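Local coordinates for protein Esterase/lipase (Lactobacillus rhamnosus, PDB 4N5H) that probably hydrolyses ester bonds, and may transfer acyl groups, as a serine esterase of the alpha/beta-hydrolase fold, at residues D118-A121 with S122-L126; A251-K254 with V255-A258; G213-A216 with L217-H220. The protein carries 1 engineered substitution. All coordinates share one frame; numbering follows the deposited sequence.

Interaction 1: residues D118-A121 with S122-L126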
ATOM      1  N   ASP A 118     -28.049  11.079 -14.914  1.00 12.86           N
ATOM      2  CA  ASP A 118     -27.282  10.436 -13.811  1.00 12.25           C
ATOM      3  C   ASP A 118     -27.032  11.407 -12.686  1.00 12.72           C
ATOM      4  O   ASP A 118     -27.265  11.110 -11.507  1.00 12.74           O
ATOM      5  CB  ASP A 118     -25.948   9.893 -14.308  1.00 12.06           C
ATOM      6  CG  ASP A 118     -26.103   8.654 -15.198  1.00 12.92           C
ATOM      7  OD1 ASP A 118     -27.229   8.065 -15.267  1.00 14.44           O
ATOM      8  OD2 ASP A 118     -25.098   8.256 -15.834  1.00 14.64           O
ATOM      9  N   ILE A 119     -26.604  12.607 -13.042  1.00 11.73           N
ATOM     10  CA  ILE A 119     -26.381  13.635 -11.966  1.00 11.26           C
ATOM     11  C   ILE A 119     -27.630  13.964 -11.194  1.00 12.64           C
ATOM     12  O   ILE A 119     -27.626  13.968  -9.952  1.00 12.32           O
ATOM     13  CB  ILE A 119     -25.645  14.887 -12.529  1.00 11.60           C
ATOM     14  CG1 ILE A 119     -24.288  14.580 -13.094  1.00 13.68           C
ATOM     15  CG2 ILE A 119     -25.559  15.957 -11.520  1.00 12.04           C
ATOM     16  CD1 ILE A 119     -23.647  15.616 -14.010  1.00 15.87           C
ATOM     17  N   PHE A 120     -28.768  14.180 -11.895  1.00 12.19           N
ATOM     18  CA  PHE A 120     -30.008  14.463 -11.186  1.00 11.53           C
ATOM     19  C   PHE A 120     -30.464  13.269 -10.326  1.00 12.33           C
ATOM     20  O   PHE A 120     -31.003  13.456  -9.245  1.00 13.27           O
ATOM     21  CB  PHE A 120     -31.117  14.874 -12.162  1.00 12.42           C
ATOM     22  CG  PHE A 120     -31.208  16.341 -12.339  1.00 11.77           C
ATOM     23  CD1 PHE A 120     -30.373  16.953 -13.303  1.00 12.76           C
ATOM     24  CD2 PHE A 120     -32.031  17.107 -11.538  1.00 15.48           C
ATOM     25  CE1 PHE A 120     -30.397  18.311 -13.453  1.00 12.66           C
ATOM     26  CE2 PHE A 120     -32.078  18.486 -11.673  1.00 14.88           C
ATOM     27  CZ  PHE A 120     -31.214  19.079 -12.572  1.00 14.27           C
ATOM     28  N   ALA A 121     -30.184  12.036 -10.768  1.00 11.94           N
ATOM     29  CA  ALA A 121     -30.519  10.888  -9.925  1.00 11.34           C
ATOM     30  C   ALA A 121     -29.708  10.818  -8.644  1.00 11.34           C
ATOM     31  O   ALA A 121     -30.251  10.507  -7.557  1.00 12.30           O
ATOM     32  CB  ALA A 121     -30.276   9.573 -10.688  1.00 14.45           C
ATOM     33  N   SER A 122     -28.414  11.220  -8.725  1.00 11.96           N
ATOM     34  CA  SER A 122     -27.581  11.313  -7.507  1.00 11.98           C
ATOM     35  C   SER A 122     -28.088  12.411  -6.608  1.00 10.64           C
ATOM     36  O   SER A 122     -28.127  12.226  -5.379  1.00 11.84           O
ATOM     37  CB  SER A 122     -26.101  11.528  -7.820  1.00 11.84           C
ATOM     38  OG  SER A 122     -25.772  12.821  -8.267  1.00 11.43           O
ATOM     39  N   LEU A 123     -28.569  13.516  -7.161  1.00 12.31           N
ATOM     40  CA  LEU A 123     -29.120  14.607  -6.302  1.00 12.27           C
ATOM     41  C   LEU A 123     -30.425  14.143  -5.641  1.00 11.46           C
ATOM     42  O   LEU A 123     -30.667  14.392  -4.484  1.00 11.98           O
ATOM     43  CB  LEU A 123     -29.446  15.864  -7.139  1.00 12.67           C
ATOM     44  CG  LEU A 123     -28.302  16.490  -7.945  1.00 16.31           C
ATOM     45  CD1 LEU A 123     -28.803  17.673  -8.766  1.00 16.62           C
ATOM     46  CD2 LEU A 123     -27.244  16.952  -7.087  1.00 16.29           C
ATOM     47  N   ARG A 124     -31.309  13.479  -6.415  1.00 11.97           N
ATOM     48  CA  ARG A 124     -32.513  12.922  -5.897  1.00 12.99           C
ATOM     49  C   ARG A 124     -32.262  11.904  -4.796  1.00 13.35           C
ATOM     50  O   ARG A 124     -32.904  11.934  -3.767  1.00 14.30           O
ATOM     51  CB  ARG A 124     -33.383  12.293  -6.990  1.00 14.60           C
ATOM     52  CG  ARG A 124     -34.824  12.093  -6.540  1.00 19.41           C
ATOM     53  CD  ARG A 124     -35.805  11.806  -7.746  1.00 22.07           C
ATOM     54  NE  ARG A 124     -35.406  12.580  -8.935  1.00 25.59           N
ATOM     55  CZ  ARG A 124     -35.683  13.864  -9.146  1.00 33.86           C
ATOM     56  NH1 ARG A 124     -36.518  14.508  -8.328  1.00 36.86           N
ATOM     57  NH2 ARG A 124     -35.154  14.482 -10.206  1.00 39.33           N
ATOM     58  N   TRP A 125     -31.308  10.996  -4.996  1.00 11.86           N
ATOM     59  CA  TRP A 125     -30.896  10.106  -3.943  1.00 11.89           C
ATOM     60  C   TRP A 125     -30.521  10.867  -2.683  1.00 13.30           C
ATOM     61  O   TRP A 125     -30.969  10.557  -1.572  1.00 13.03           O
ATOM     62  CB  TRP A 125     -29.717   9.262  -4.428  1.00 12.59           C
ATOM     63  CG  TRP A 125     -29.357   8.153  -3.471  1.00 13.24           C
ATOM     64  CD1 TRP A 125     -29.788   6.859  -3.493  1.00 12.60           C
ATOM     65  CD2 TRP A 125     -28.477   8.252  -2.366  1.00 12.85           C
ATOM     66  NE1 TRP A 125     -29.246   6.151  -2.474  1.00 12.66           N
ATOM     67  CE2 TRP A 125     -28.376   6.958  -1.792  1.00 12.63           C
ATOM     68  CE3 TRP A 125     -27.695   9.291  -1.840  1.00 13.14           C
ATOM     69  CZ2 TRP A 125     -27.620   6.710  -0.653  1.00 12.39           C
ATOM     70  CZ3 TRP A 125     -26.917   9.006  -0.739  1.00 12.43           C
ATOM     71  CH2 TRP A 125     -26.922   7.761  -0.139  1.00 12.61           C
ATOM     72  N   LEU A 126     -29.692  11.876  -2.846  1.00 11.49           N
ATOM     73  CA  LEU A 126     -29.258  12.641  -1.669  1.00 10.80           C
ATOM     74  C   LEU A 126     -30.460  13.338  -0.990  1.00 12.03           C
ATOM     75  O   LEU A 126     -30.492  13.477   0.252  1.00 12.35           O
ATOM     76  CB  LEU A 126     -28.178  13.660  -2.075  1.00 12.13           C
ATOM     77  CG  LEU A 126     -27.357  14.249  -0.908  1.00 11.99           C
ATOM     78  CD1 LEU A 126     -26.461  13.224  -0.255  1.00 12.70           C
ATOM     79  CD2 LEU A 126     -26.465  15.390  -1.466  1.00 13.67           C
TER

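Interaction 2: residues A251-K254 with V255-A258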
ATOM      1  N   ALA A 251     -14.955  33.655 -21.886  1.00 18.29           N
ATOM      2  CA  ALA A 251     -16.244  33.542 -22.601  1.00 19.84           C
ATOM      3  C   ALA A 251     -17.379  33.489 -21.624  1.00 21.15           C
ATOM      4  O   ALA A 251     -18.423  34.168 -21.802  1.00 19.20           O
ATOM      5  CB  ALA A 251     -16.282  32.327 -23.503  1.00 19.90           C
ATOM      6  N   LEU A 252     -17.252  32.674 -20.561  1.00 17.62           N
ATOM      7  CA  LEU A 252     -18.292  32.629 -19.556  1.00 18.39           C
ATOM      8  C   LEU A 252     -18.571  33.922 -18.839  1.00 16.80           C
ATOM      9  O   LEU A 252     -19.719  34.265 -18.537  1.00 18.40           O
ATOM     10  CB  LEU A 252     -17.957  31.577 -18.468  1.00 18.71           C
ATOM     11  CG  LEU A 252     -19.069  31.319 -17.504  1.00 18.60           C
ATOM     12  CD1 LEU A 252     -20.377  30.931 -18.195  1.00 20.19           C
ATOM     13  CD2 LEU A 252     -18.630  30.095 -16.641  1.00 18.69           C
ATOM     14  N   LEU A 253     -17.527  34.717 -18.564  1.00 18.19           N
ATOM     15  CA  LEU A 253     -17.797  35.964 -17.928  1.00 16.44           C
ATOM     16  C   LEU A 253     -18.733  36.890 -18.818  1.00 15.81           C
ATOM     17  O   LEU A 253     -19.582  37.582 -18.316  1.00 18.32           O
ATOM     18  CB  LEU A 253     -16.509  36.699 -17.638  1.00 19.36           C
ATOM     19  CG  LEU A 253     -15.624  36.155 -16.522  1.00 19.62           C
ATOM     20  CD1 LEU A 253     -14.282  36.888 -16.606  1.00 23.83           C
ATOM     21  CD2 LEU A 253     -16.311  36.343 -15.221  1.00 21.93           C
ATOM     22  N   LYS A 254     -18.472  36.895 -20.086  1.00 18.54           N
ATOM     23  CA  LYS A 254     -19.286  37.658 -20.993  1.00 20.38           C
ATOM     24  C   LYS A 254     -20.731  37.176 -20.974  1.00 19.86           C
ATOM     25  O   LYS A 254     -21.658  37.958 -21.029  1.00 20.52           O
ATOM     26  CB  LYS A 254     -18.727  37.603 -22.423  1.00 22.67           C
ATOM     27  CG  LYS A 254     -17.456  38.397 -22.558  1.00 27.87           C
ATOM     28  CD  LYS A 254     -16.836  38.110 -23.919  1.00 32.06           C
ATOM     29  CE  LYS A 254     -15.585  38.936 -24.036  1.00 40.52           C
ATOM     30  NZ  LYS A 254     -14.710  38.184 -24.957  1.00 45.39           N
ATOM     31  N   VAL A 255     -20.933  35.858 -20.947  1.00 22.05           N
ATOM     32  CA  VAL A 255     -22.312  35.296 -20.771  1.00 19.35           C
ATOM     33  C   VAL A 255     -22.950  35.692 -19.468  1.00 17.84           C
ATOM     34  O   VAL A 255     -24.148  36.099 -19.423  1.00 19.40           O
ATOM     35  CB  VAL A 255     -22.341  33.759 -20.884  1.00 17.50           C
ATOM     36  CG1 VAL A 255     -23.753  33.250 -20.644  1.00 18.60           C
ATOM     37  CG2 VAL A 255     -21.746  33.337 -22.207  1.00 20.18           C
ATOM     38  N   PHE A 256     -22.152  35.658 -18.370  1.00 17.76           N
ATOM     39  CA  PHE A 256     -22.625  36.099 -17.099  1.00 17.03           C
ATOM     40  C   PHE A 256     -23.098  37.576 -17.166  1.00 22.86           C
ATOM     41  O   PHE A 256     -24.184  37.932 -16.688  1.00 20.17           O
ATOM     42  CB  PHE A 256     -21.561  36.004 -16.049  1.00 18.10           C
ATOM     43  CG  PHE A 256     -21.265  34.571 -15.495  1.00 17.65           C
ATOM     44  CD1 PHE A 256     -22.116  33.472 -15.672  1.00 19.43           C
ATOM     45  CD2 PHE A 256     -20.172  34.425 -14.619  1.00 18.64           C
ATOM     46  CE1 PHE A 256     -21.804  32.251 -15.071  1.00 18.07           C
ATOM     47  CE2 PHE A 256     -19.907  33.208 -13.997  1.00 19.07           C
ATOM     48  CZ  PHE A 256     -20.744  32.135 -14.201  1.00 16.51           C
ATOM     49  N   ASP A 257     -22.266  38.420 -17.769  1.00 19.65           N
ATOM     50  CA  ASP A 257     -22.566  39.857 -17.784  1.00 20.41           C
ATOM     51  C   ASP A 257     -23.800  40.118 -18.589  1.00 19.36           C
ATOM     52  O   ASP A 257     -24.660  40.861 -18.146  1.00 23.62           O
ATOM     53  CB  ASP A 257     -21.340  40.628 -18.274  1.00 22.29           C
ATOM     54  CG  ASP A 257     -20.197  40.669 -17.232  1.00 20.97           C
ATOM     55  OD1 ASP A 257     -20.461  40.508 -16.007  1.00 23.68           O
ATOM     56  OD2 ASP A 257     -19.093  40.987 -17.676  1.00 25.50           O
ATOM     57  N   ALA A 258     -23.924  39.456 -19.723  1.00 19.38           N
ATOM     58  CA  ALA A 258     -25.090  39.663 -20.629  1.00 22.21           C
ATOM     59  C   ALA A 258     -26.405  39.204 -20.055  1.00 24.18           C
ATOM     60  O   ALA A 258     -27.510  39.789 -20.340  1.00 22.29           O
ATOM     61  CB  ALA A 258     -24.795  38.964 -21.905  1.00 22.08           C
TER

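Interaction 3: residues G213-A216 with L217-H220. Engineered in segment 217-220: Val-218 (natural residue Ala).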
ATOM      1  N   GLY A 213     -26.491  13.368 -31.700  1.00 22.12           N
ATOM      2  CA  GLY A 213     -27.323  13.700 -32.891  1.00 24.43           C
ATOM      3  C   GLY A 213     -28.660  14.362 -32.574  1.00 21.60           C
ATOM      4  O   GLY A 213     -29.456  14.765 -33.468  1.00 20.18           O
ATOM      5  N   ASP A 214     -28.963  14.529 -31.292  1.00 17.07           N
ATOM      6  CA  ASP A 214     -30.239  15.129 -30.934  1.00 14.96           C
ATOM      7  C   ASP A 214     -30.117  16.624 -31.042  1.00 16.51           C
ATOM      8  O   ASP A 214     -29.380  17.293 -30.248  1.00 16.27           O
ATOM      9  CB  ASP A 214     -30.575  14.720 -29.480  1.00 15.66           C
ATOM     10  CG  ASP A 214     -31.885  15.210 -28.965  1.00 18.66           C
ATOM     11  OD1 ASP A 214     -32.478  16.155 -29.506  1.00 19.28           O
ATOM     12  OD2 ASP A 214     -32.329  14.616 -27.912  1.00 20.58           O
ATOM     13  N   GLN A 215     -30.888  17.256 -31.936  1.00 16.80           N
ATOM     14  CA  GLN A 215     -30.827  18.688 -32.121  1.00 16.63           C
ATOM     15  C   GLN A 215     -31.265  19.494 -30.926  1.00 17.96           C
ATOM     16  O   GLN A 215     -30.793  20.613 -30.776  1.00 18.78           O
ATOM     17  CB  GLN A 215     -31.650  19.140 -33.394  1.00 20.87           C
ATOM     18  CG  GLN A 215     -31.051  18.472 -34.542  1.00 26.18           C
ATOM     19  CD  GLN A 215     -29.630  18.893 -34.861  1.00 30.36           C
ATOM     20  OE1 GLN A 215     -29.388  20.076 -34.983  1.00 31.31           O
ATOM     21  NE2 GLN A 215     -28.701  17.962 -34.918  1.00 33.67           N
ATOM     22  N   ALA A 216     -32.143  18.936 -30.066  1.00 15.77           N
ATOM     23  CA  ALA A 216     -32.469  19.616 -28.856  1.00 17.32           C
ATOM     24  C   ALA A 216     -31.270  19.697 -27.917  1.00 15.69           C
ATOM     25  O   ALA A 216     -31.194  20.680 -27.179  1.00 18.49           O
ATOM     26  CB  ALA A 216     -33.617  18.952 -28.120  1.00 17.41           C
ATOM     27  N   LEU A 217     -30.376  18.735 -27.944  1.00 15.46           N
ATOM     28  CA  LEU A 217     -29.149  18.809 -27.134  1.00 15.17           C
ATOM     29  C   LEU A 217     -28.178  19.807 -27.762  1.00 16.61           C
ATOM     30  O   LEU A 217     -27.541  20.614 -27.113  1.00 15.54           O
ATOM     31  CB  LEU A 217     -28.518  17.443 -26.938  1.00 16.12           C
ATOM     32  CG  LEU A 217     -29.325  16.492 -26.008  1.00 17.41           C
ATOM     33  CD1 LEU A 217     -28.632  15.183 -25.892  1.00 17.48           C
ATOM     34  CD2 LEU A 217     -29.692  17.133 -24.645  1.00 19.99           C
ATOM     35  N   VAL A 218     -28.081  19.740 -29.097  1.00 15.71           N
ATOM     36  CA  VAL A 218     -27.234  20.741 -29.815  1.00 15.98           C
ATOM     37  C   VAL A 218     -27.634  22.131 -29.414  1.00 19.29           C
ATOM     38  O   VAL A 218     -26.702  22.951 -29.153  1.00 19.90           O
ATOM     39  CB  VAL A 218     -27.278  20.538 -31.382  1.00 17.95           C
ATOM     40  CG1 VAL A 218     -26.585  21.737 -32.083  1.00 21.59           C
ATOM     41  CG2 VAL A 218     -26.749  19.178 -31.812  1.00 18.68           C
ATOM     42  N   ASP A 219     -28.942  22.419 -29.286  1.00 17.54           N
ATOM     43  CA  ASP A 219     -29.455  23.730 -28.924  1.00 20.09           C
ATOM     44  C   ASP A 219     -29.396  24.081 -27.453  1.00 19.00           C
ATOM     45  O   ASP A 219     -29.744  25.220 -27.072  1.00 19.03           O
ATOM     46  CB  ASP A 219     -30.937  23.906 -29.412  1.00 24.49           C
ATOM     47  CG  ASP A 219     -31.066  23.928 -31.000  1.00 30.68           C
ATOM     48  OD1 ASP A 219     -30.079  24.058 -31.671  1.00 31.68           O
ATOM     49  OD2 ASP A 219     -32.174  23.659 -31.493  1.00 33.61           O
ATOM     50  N   HIS A 220     -28.905  23.122 -26.635  1.00 18.71           N
ATOM     51  CA  HIS A 220     -28.801  23.365 -25.190  1.00 17.41           C
ATOM     52  C   HIS A 220     -27.490  22.738 -24.602  1.00 19.29           C
ATOM     53  O   HIS A 220     -27.544  22.253 -23.469  1.00 19.75           O
ATOM     54  CB  HIS A 220     -30.012  22.794 -24.503  1.00 17.40           C
ATOM     55  CG  HIS A 220     -31.273  23.423 -24.897  1.00 21.00           C
ATOM     56  ND1 HIS A 220     -31.989  23.008 -26.012  1.00 20.20           N
ATOM     57  CD2 HIS A 220     -31.887  24.540 -24.455  1.00 24.20           C
ATOM     58  CE1 HIS A 220     -33.036  23.801 -26.173  1.00 23.40           C
ATOM     59  NE2 HIS A 220     -33.000  24.733 -25.248  1.00 24.74           N
TER

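Interaction 1: residues D118-A121 with S122-L126
Ser-122 turns its hydroxyl back onto the turn of helix before it: OG gives its proton to the carbonyl oxygen of Ile-119, with OG and O 2.8 Å apart. The bond uses a lone pair in the carbonyl plane, with a C=O...donor angle of 128°. The same oxygen also takes the helical bond from Leu-123 N, at 3.0 Å from Ile-119 O, so two donors grip it, and the serine's buried hydroxyl is satisfied by its own helix. With chi1 at 74°, OG lies between the backbone N and the carbonyl carbon, the rotation that brings it within bonding range of the preceding turn.

One residue further round, CD1 of Leu-123 lies over one face of the Phe-120 ring, shifted toward the rim and 4.3 Å from its CD2. Arg-124 NH2 approaches that ring obliquely, also 4.3 Å from CD2 of Phe-120. The guanidinium is held from elsewhere: NH2 bonds to the carbonyl of Ser-171 and NH1 to that of Arg-172. The backbone keeps regular alpha-helical bonding, with Arg-124 N to Phe-120 O at 2.8 Å and an N-H...O angle of 168°.

The carboxylate of Asp-118 finds its partners outside the segment, in a salt bridge with Arg-105 and a bond from Gln-51. The ring of Trp-125 meets that of His-275 of the second subunit. Helix 112-129 packs on the sheet, with Ser-122 on strand 98-102 and Ile-119 and Leu-123 on strand 66-72, and beside helix 147-158, where Val-155 meets Ile-119 and Phe-120.

Interaction 2: residues A251-K254 with V255-A258
Leu-252 crosses obliquely over one face of the Phe-256 ring, one helical turn on, in a CH-pi contact. Its CG sits 3.9 Å from the ring centroid and only 15° off the ring normal, so the branch point of the leucine, rather than one methyl, covers the face. The two methyls reach out past the CE1/CZ rim: CD1 is 3.7 Å from CE1 of Phe-256, and CD2 lies 3.8 Å from its CZ. Opposed first torsions bring the pair together. Leu-252 has CG anti to its backbone N (chi1 -171°) and leans toward the next turn, while Phe-256 has CG beside its own N (chi1 -77°) and folds back.

From a different direction, CD2 of Leu-253 meets the ring obliquely, at 4.4 Å from Phe-256 CD2. The backbone bond from Phe-256 N to Leu-252 O, 2.8 Å long, ties together the same two residues. Beyond the helix, the phenylalanine ring also meets those of Phe-235 and Tyr-263, and Asp-257 OD1 bonds to the Tyr-263 hydroxyl. The buried side of helix 246-258 thus packs on the strands it connects, 235-240 and 263-268, as the crossover helix of a beta-alpha-beta unit in the alpha/beta-hydrolase sheet.

Interaction 3: residues G213-A216 with L217-H220
Asp-214 lays its side chain across that of Leu-217, with CB and the carboxylate OD2 close to the leucine CG; OD2 and CG are 4.0 Å apart. This is the N-cap of the short helix 215-218, in which OD1 of Asp-214 accepts from Ala-216 N at 2.9 Å. The N-H meets OD1 from above the carboxylate plane, 35° out of it. The aspartate's CG stands anti to its backbone N (chi1 -178°), which swings the carboxylate round to the first turn, while OD2 forms a salt bridge with Arg-113. Replacing Asp-214 with an alanine would probably leave Ala-216 N without its capping acceptor and Arg-113 without this partner, and would uncover part of the Leu-217 side chain.

The carbonyl of Asp-214 takes the regular bond from Val-218 N at 3.0 Å and a weak one from Leu-217 N. Val-218, an engineered replacement for alanine, runs side by side with Gln-215, pointing the same way, its CG2 3.9 Å from NE2 of the glutamine. Leu-217 touches Phe-168, and His-220 rests on Leu-164 and Leu-167, so the turn lies against helix 162-168.

At the far end the chain leaves the helix, and a side chain takes up the next carbonyl: His-220 ND1 donates to Ala-216 O at 2.7 Å, with the oxygen just 4° out of the imidazole plane.

The three contacts follow one another along the chain in the order 1, 3, 2 and do not touch; nearest atoms of interactions 1 and 3 are about 11 Å apart, those of 1 and 2 about 16 Å. Interaction 1 is the buried one, on a helix laid against the sheet, and combines a serine hydroxyl bonded back to its own helix with apolar packing. Interaction 2 also belongs to a sheet-covering helix but is only partly buried: Leu-253 and Phe-256 meet strand residues, Leu-252 and Val-255 meet helix 223-226, and Lys-254 and Asp-257 are exposed. Interaction 3 sits at the surface on a helix of a single turn, where side-chain polar bonds supplement a few backbone bonds.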